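Long-range contact in nucleosome assembly protein (Plasmodium falciparum, PDB 5X7V), which probably acts as a histone chaperone of the NAP family, binding histones and assisting nucleosome assembly in the malaria parasite: residues M85-F97 / L108-E121. Residues are numbered along the deposited sequence; the frame is centred on the assembly and turned at random.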
loop_
_atom_site.group_PDB
_atom_site.type_symbol
_atom_site.label_atom_id
_atom_site.label_comp_id
_atom_site.label_asym_id
_atom_site.label_seq_id
_atom_site.Cartn_x
_atom_site.Cartn_y
_atom_site.Cartn_z
ATOM N N MET A 85 -3.505 -10.044 -11.621
ATOM C CA MET A 85 -4.225 -10.897 -12.558
ATOM C C MET A 85 -5.715 -10.600 -12.436
ATOM O O MET A 85 -6.434 -10.430 -13.426
ATOM C CB MET A 85 -3.937 -12.367 -12.271
ATOM C CG MET A 85 -2.472 -12.659 -11.920
ATOM S SD MET A 85 -2.317 -14.320 -11.218
ATOM C CE MET A 85 -3.533 -14.211 -9.899
ATOM N N ASP A 86 -6.160 -10.563 -11.185
ATOM C CA ASP A 86 -7.422 -9.959 -10.816
ATOM C C ASP A 86 -7.209 -8.477 -10.607
ATOM O O ASP A 86 -6.079 -8.010 -10.455
ATOM C CB ASP A 86 -7.978 -10.586 -9.545
ATOM C CG ASP A 86 -8.382 -12.024 -9.752
ATOM O OD1 ASP A 86 -8.526 -12.424 -10.934
ATOM O OD2 ASP A 86 -8.556 -12.760 -8.749
ATOM N N ASN A 87 -8.311 -7.745 -10.609
ATOM C CA ASN A 87 -8.332 -6.376 -10.129
ATOM C C ASN A 87 -8.655 -6.367 -8.624
ATOM O O ASN A 87 -9.367 -5.499 -8.122
ATOM C CB ASN A 87 -9.356 -5.581 -10.924
ATOM C CG ASN A 87 -8.844 -4.251 -11.328
ATOM O OD1 ASN A 87 -8.244 -3.533 -10.517
ATOM N ND2 ASN A 87 -9.011 -3.920 -12.614
ATOM N N ASN A 88 -8.107 -7.350 -7.914
ATOM C CA ASN A 88 -8.510 -7.648 -6.550
ATOM C C ASN A 88 -7.321 -7.952 -5.671
ATOM O O ASN A 88 -7.475 -8.333 -4.513
ATOM C CB ASN A 88 -9.471 -8.829 -6.555
ATOM C CG ASN A 88 -10.806 -8.475 -7.163
ATOM O OD1 ASN A 88 -11.044 -8.729 -8.344
ATOM N ND2 ASN A 88 -11.711 -7.955 -6.344
ATOM N N GLY A 89 -6.130 -7.787 -6.241
ATOM C CA GLY A 89 -4.891 -8.058 -5.542
ATOM C C GLY A 89 -4.504 -9.507 -5.676
ATOM O O GLY A 89 -4.052 -10.106 -4.736
ATOM N N SER A 90 -4.695 -10.090 -6.844
ATOM C CA SER A 90 -4.372 -11.499 -6.998
ATOM C C SER A 90 -2.967 -11.669 -7.557
ATOM O O SER A 90 -2.514 -10.814 -8.323
ATOM C CB SER A 90 -5.388 -12.195 -7.909
ATOM O OG SER A 90 -6.632 -12.375 -7.271
ATOM N N TYR A 91 -2.290 -12.761 -7.178
ATOM C CA TYR A 91 -0.950 -13.067 -7.699
ATOM C C TYR A 91 -0.496 -14.531 -7.572
ATOM O O TYR A 91 -1.034 -15.320 -6.790
ATOM C CB TYR A 91 0.074 -12.199 -7.009
ATOM C CG TYR A 91 0.241 -12.506 -5.537
ATOM C CD1 TYR A 91 -0.658 -12.026 -4.597
ATOM C CD2 TYR A 91 1.323 -13.249 -5.083
ATOM C CE1 TYR A 91 -0.490 -12.285 -3.249
ATOM C CE2 TYR A 91 1.496 -13.512 -3.737
ATOM C CZ TYR A 91 0.586 -13.027 -2.825
ATOM O OH TYR A 91 0.765 -13.292 -1.485
ATOM N N LYS A 92 0.539 -14.853 -8.340
ATOM C CA LYS A 92 1.090 -16.196 -8.423
ATOM C C LYS A 92 2.627 -16.127 -8.372
ATOM O O LYS A 92 3.263 -15.518 -9.237
ATOM C CB LYS A 92 0.622 -16.869 -9.712
ATOM C CG LYS A 92 0.756 -18.365 -9.722
ATOM C CD LYS A 92 1.209 -18.873 -11.077
ATOM C CE LYS A 92 0.223 -18.542 -12.178
ATOM N NZ LYS A 92 -0.962 -19.490 -12.183
ATOM N N ILE A 93 3.232 -16.737 -7.359
ATOM C CA ILE A 93 4.685 -16.732 -7.270
ATOM C C ILE A 93 5.239 -18.126 -7.560
ATOM O O ILE A 93 4.703 -19.129 -7.096
ATOM C CB ILE A 93 5.164 -16.250 -5.906
ATOM C CG1 ILE A 93 4.750 -14.802 -5.673
ATOM C CG2 ILE A 93 6.647 -16.320 -5.815
ATOM C CD1 ILE A 93 5.107 -14.309 -4.301
ATOM N N THR A 94 6.318 -18.165 -8.337
ATOM C CA THR A 94 6.849 -19.389 -8.908
ATOM C C THR A 94 8.350 -19.520 -8.607
ATOM O O THR A 94 9.151 -18.678 -8.998
ATOM C CB THR A 94 6.584 -19.417 -10.442
ATOM O OG1 THR A 94 5.174 -19.346 -10.688
ATOM C CG2 THR A 94 7.149 -20.666 -11.101
ATOM N N PHE A 95 8.713 -20.581 -7.891
ATOM C CA PHE A 95 10.114 -20.884 -7.566
ATOM C C PHE A 95 10.638 -21.981 -8.487
ATOM O O PHE A 95 10.084 -23.068 -8.520
ATOM C CB PHE A 95 10.264 -21.337 -6.105
ATOM C CG PHE A 95 10.018 -20.249 -5.090
ATOM C CD1 PHE A 95 8.919 -19.415 -5.182
ATOM C CD2 PHE A 95 10.866 -20.093 -4.009
ATOM C CE1 PHE A 95 8.703 -18.445 -4.246
ATOM C CE2 PHE A 95 10.642 -19.110 -3.069
ATOM C CZ PHE A 95 9.565 -18.288 -3.193
ATOM N N ILE A 96 11.687 -21.701 -9.250
ATOM C CA ILE A 96 12.255 -22.747 -10.091
ATOM C C ILE A 96 13.653 -23.099 -9.591
ATOM O O ILE A 96 14.517 -22.230 -9.482
ATOM C CB ILE A 96 12.318 -22.347 -11.592
ATOM C CG1 ILE A 96 11.019 -21.662 -12.032
ATOM C CG2 ILE A 96 12.547 -23.568 -12.444
ATOM C CD1 ILE A 96 10.988 -21.294 -13.465
ATOM N N PHE A 97 13.864 -24.375 -9.270
ATOM C CA PHE A 97 15.127 -24.812 -8.705
ATOM C C PHE A 97 15.978 -25.593 -9.690
ATOM O O PHE A 97 15.475 -26.447 -10.396
ATOM C CB PHE A 97 14.878 -25.667 -7.476
ATOM C CG PHE A 97 14.383 -24.897 -6.290
ATOM C CD1 PHE A 97 13.028 -24.709 -6.084
ATOM C CD2 PHE A 97 15.276 -24.366 -5.370
ATOM C CE1 PHE A 97 12.574 -23.999 -4.976
ATOM C CE2 PHE A 97 14.826 -23.659 -4.272
ATOM C CZ PHE A 97 13.476 -23.475 -4.069
ATOM N N LEU A 108 10.905 -29.444 -8.942
ATOM C CA LEU A 108 11.886 -28.373 -8.898
ATOM C C LEU A 108 11.211 -27.051 -9.148
ATOM O O LEU A 108 11.822 -25.991 -8.977
ATOM C CB LEU A 108 12.997 -28.605 -9.919
ATOM C CG LEU A 108 13.865 -29.823 -9.637
ATOM C CD1 LEU A 108 14.881 -30.020 -10.737
ATOM C CD2 LEU A 108 14.538 -29.672 -8.310
ATOM N N THR A 109 9.947 -27.128 -9.571
ATOM C CA THR A 109 9.102 -25.957 -9.737
ATOM C C THR A 109 8.049 -25.937 -8.642
ATOM O O THR A 109 7.226 -26.837 -8.561
ATOM C CB THR A 109 8.413 -25.930 -11.115
ATOM O OG1 THR A 109 9.399 -25.883 -12.152
ATOM C CG2 THR A 109 7.494 -24.713 -11.241
ATOM N N LEU A 110 8.093 -24.918 -7.792
ATOM C CA LEU A 110 7.083 -24.716 -6.769
ATOM C C LEU A 110 6.192 -23.533 -7.144
ATOM O O LEU A 110 6.700 -22.461 -7.474
ATOM C CB LEU A 110 7.740 -24.454 -5.426
ATOM C CG LEU A 110 8.794 -25.450 -5.001
ATOM C CD1 LEU A 110 9.431 -24.980 -3.726
ATOM C CD2 LEU A 110 8.117 -26.760 -4.797
ATOM N N VAL A 111 4.876 -23.708 -7.104
ATOM C CA VAL A 111 3.991 -22.571 -7.352
ATOM C C VAL A 111 3.046 -22.343 -6.185
ATOM O O VAL A 111 2.648 -23.265 -5.490
ATOM C CB VAL A 111 3.153 -22.734 -8.654
ATOM C CG1 VAL A 111 4.045 -22.717 -9.881
ATOM C CG2 VAL A 111 2.341 -24.013 -8.606
ATOM N N LYS A 112 2.714 -21.088 -5.951
ATOM C CA LYS A 112 1.610 -20.769 -5.064
ATOM C C LYS A 112 0.807 -19.624 -5.660
ATOM O O LYS A 112 1.325 -18.531 -5.872
ATOM C CB LYS A 112 2.102 -20.419 -3.670
ATOM C CG LYS A 112 0.993 -20.313 -2.670
ATOM C CD LYS A 112 1.561 -20.018 -1.307
ATOM C CE LYS A 112 0.452 -20.009 -0.284
ATOM N NZ LYS A 112 0.956 -19.974 1.102
ATOM N N HIS A 113 -0.455 -19.908 -5.945
ATOM C CA HIS A 113 -1.365 -18.983 -6.590
ATOM C C HIS A 113 -2.404 -18.563 -5.547
ATOM O O HIS A 113 -3.026 -19.399 -4.901
ATOM C CB HIS A 113 -1.981 -19.654 -7.828
ATOM C CG HIS A 113 -2.980 -18.820 -8.562
ATOM N ND1 HIS A 113 -3.567 -19.231 -9.741
ATOM C CD2 HIS A 113 -3.513 -17.609 -8.277
ATOM C CE1 HIS A 113 -4.414 -18.304 -10.153
ATOM N NE2 HIS A 113 -4.402 -17.310 -9.279
ATOM N N VAL A 114 -2.573 -17.257 -5.387
ATOM C CA VAL A 114 -3.361 -16.687 -4.297
ATOM C C VAL A 114 -4.450 -15.713 -4.757
ATOM O O VAL A 114 -4.204 -14.889 -5.645
ATOM C CB VAL A 114 -2.420 -15.950 -3.319
ATOM C CG1 VAL A 114 -3.198 -15.235 -2.248
ATOM C CG2 VAL A 114 -1.412 -16.925 -2.737
ATOM N N THR A 115 -5.639 -15.787 -4.157
ATOM C CA THR A 115 -6.621 -14.723 -4.361
ATOM C C THR A 115 -7.052 -14.125 -3.045
ATOM O O THR A 115 -6.589 -14.541 -1.993
ATOM C CB THR A 115 -7.888 -15.200 -5.100
ATOM O OG1 THR A 115 -8.565 -16.184 -4.312
ATOM C CG2 THR A 115 -7.525 -15.782 -6.456
ATOM N N PHE A 116 -7.935 -13.133 -3.137
ATOM C CA PHE A 116 -8.595 -12.495 -1.986
ATOM C C PHE A 116 -10.095 -12.321 -2.268
ATOM O O PHE A 116 -10.499 -12.101 -3.428
ATOM C CB PHE A 116 -7.960 -11.132 -1.658
ATOM C CG PHE A 116 -6.492 -11.203 -1.369
ATOM C CD1 PHE A 116 -6.033 -11.306 -0.070
ATOM C CD2 PHE A 116 -5.562 -11.191 -2.397
ATOM C CE1 PHE A 116 -4.663 -11.388 0.199
ATOM C CE2 PHE A 116 -4.196 -11.284 -2.129
ATOM C CZ PHE A 116 -3.747 -11.375 -0.840
ATOM N N ASP A 117 -10.877 -12.500 -1.203
ATOM C CA ASP A 117 -12.330 -12.403 -1.224
ATOM C C ASP A 117 -12.797 -11.203 -0.410
ATOM O O ASP A 117 -13.087 -10.153 -0.982
ATOM C CB ASP A 117 -12.960 -13.687 -0.680
ATOM C CG ASP A 117 -14.170 -14.126 -1.482
ATOM O OD1 ASP A 117 -14.874 -13.250 -2.028
ATOM O OD2 ASP A 117 -14.418 -15.347 -1.565
ATOM N N ASN A 118 -12.877 -11.332 0.917
ATOM C CA ASN A 118 -13.326 -10.146 1.695
ATOM C C ASN A 118 -12.131 -9.779 2.575
ATOM O O ASN A 118 -12.190 -9.816 3.819
ATOM C CB ASN A 118 -14.660 -10.393 2.473
ATOM C CG ASN A 118 -15.897 -10.486 1.515
ATOM O OD1 ASN A 118 -16.897 -11.087 1.913
ATOM N ND2 ASN A 118 -15.734 -10.081 0.191
ATOM N N ASN A 119 -11.029 -9.444 1.884
ATOM C CA ASN A 119 -9.728 -9.161 2.523
ATOM C C ASN A 119 -9.216 -10.307 3.385
ATOM O O ASN A 119 -8.228 -10.156 4.122
ATOM C CB ASN A 119 -9.781 -7.872 3.355
ATOM N N GLN A 120 -9.934 -11.429 3.295
ATOM C CA GLN A 120 -9.434 -12.743 3.640
ATOM C C GLN A 120 -8.737 -13.319 2.396
ATOM O O GLN A 120 -9.218 -13.194 1.260
ATOM C CB GLN A 120 -10.563 -13.652 4.101
ATOM C CG GLN A 120 -10.098 -14.975 4.665
ATOM C CD GLN A 120 -11.247 -15.818 5.189
ATOM O OE1 GLN A 120 -12.399 -15.379 5.217
ATOM N NE2 GLN A 120 -10.937 -17.041 5.601
ATOM N N GLU A 121 -7.577 -13.919 2.629
ATOM C CA GLU A 121 -6.763 -14.518 1.573
ATOM C C GLU A 121 -7.149 -15.962 1.354
ATOM O O GLU A 121 -7.454 -16.669 2.292
ATOM C CB GLU A 121 -5.294 -14.410 1.944
ATOM C CG GLU A 121 -4.332 -15.065 0.993
ATOM C CD GLU A 121 -2.862 -14.815 1.358
ATOM O OE1 GLU A 121 -2.593 -14.171 2.397
ATOM O OE2 GLU A 121 -1.971 -15.245 0.600
#
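Tyr91 and Val114 lie side by side on one face of an antiparallel hairpin, Val114 CB sitting over the tyrosine ring, offset toward its rim. With CG between the backbone N and the carbonyl carbon (chi1 67°), the Tyr91 ring leans toward strand 109-116, where CE1 comes 4.0 Å from CE2 of Phe116, the two side chains crossing obliquely. At the other end of this face, Phe97 CE1 touches Leu110 CD1 at 3.5 Å, while Leu108 O lies in the ring plane at the Phe97 edge. Phe95 meets Leu110 mainly through CB; its ring turns off the hairpin to meet Phe161 edge-to-face. On the opposite face, Lys92 CG rests against His113 CB (3.6 Å), and the Met85 thioether approaches the imidazole obliquely, SD 4.7 Å from its centroid; His113 ND1 is hydrogen-bonded to Glu125 OE2. Thr94 and Val111 run alongside each other, OG1 3.6 Å from CG1. Paired backbone bonds join Tyr91 with Val114, Ile93 with Lys112 and Phe95 with Leu110. In this central hairpin of the four-stranded NAP-domain sheet, the face of Tyr91, Ile93, Phe95 and Leu110 also buries Lys112, whose extended chain carries NZ to hydrogen bonds with Trp160 O and Thr162 O, so carbonyls beyond the hairpin satisfy an ammonium set among apolar side chains.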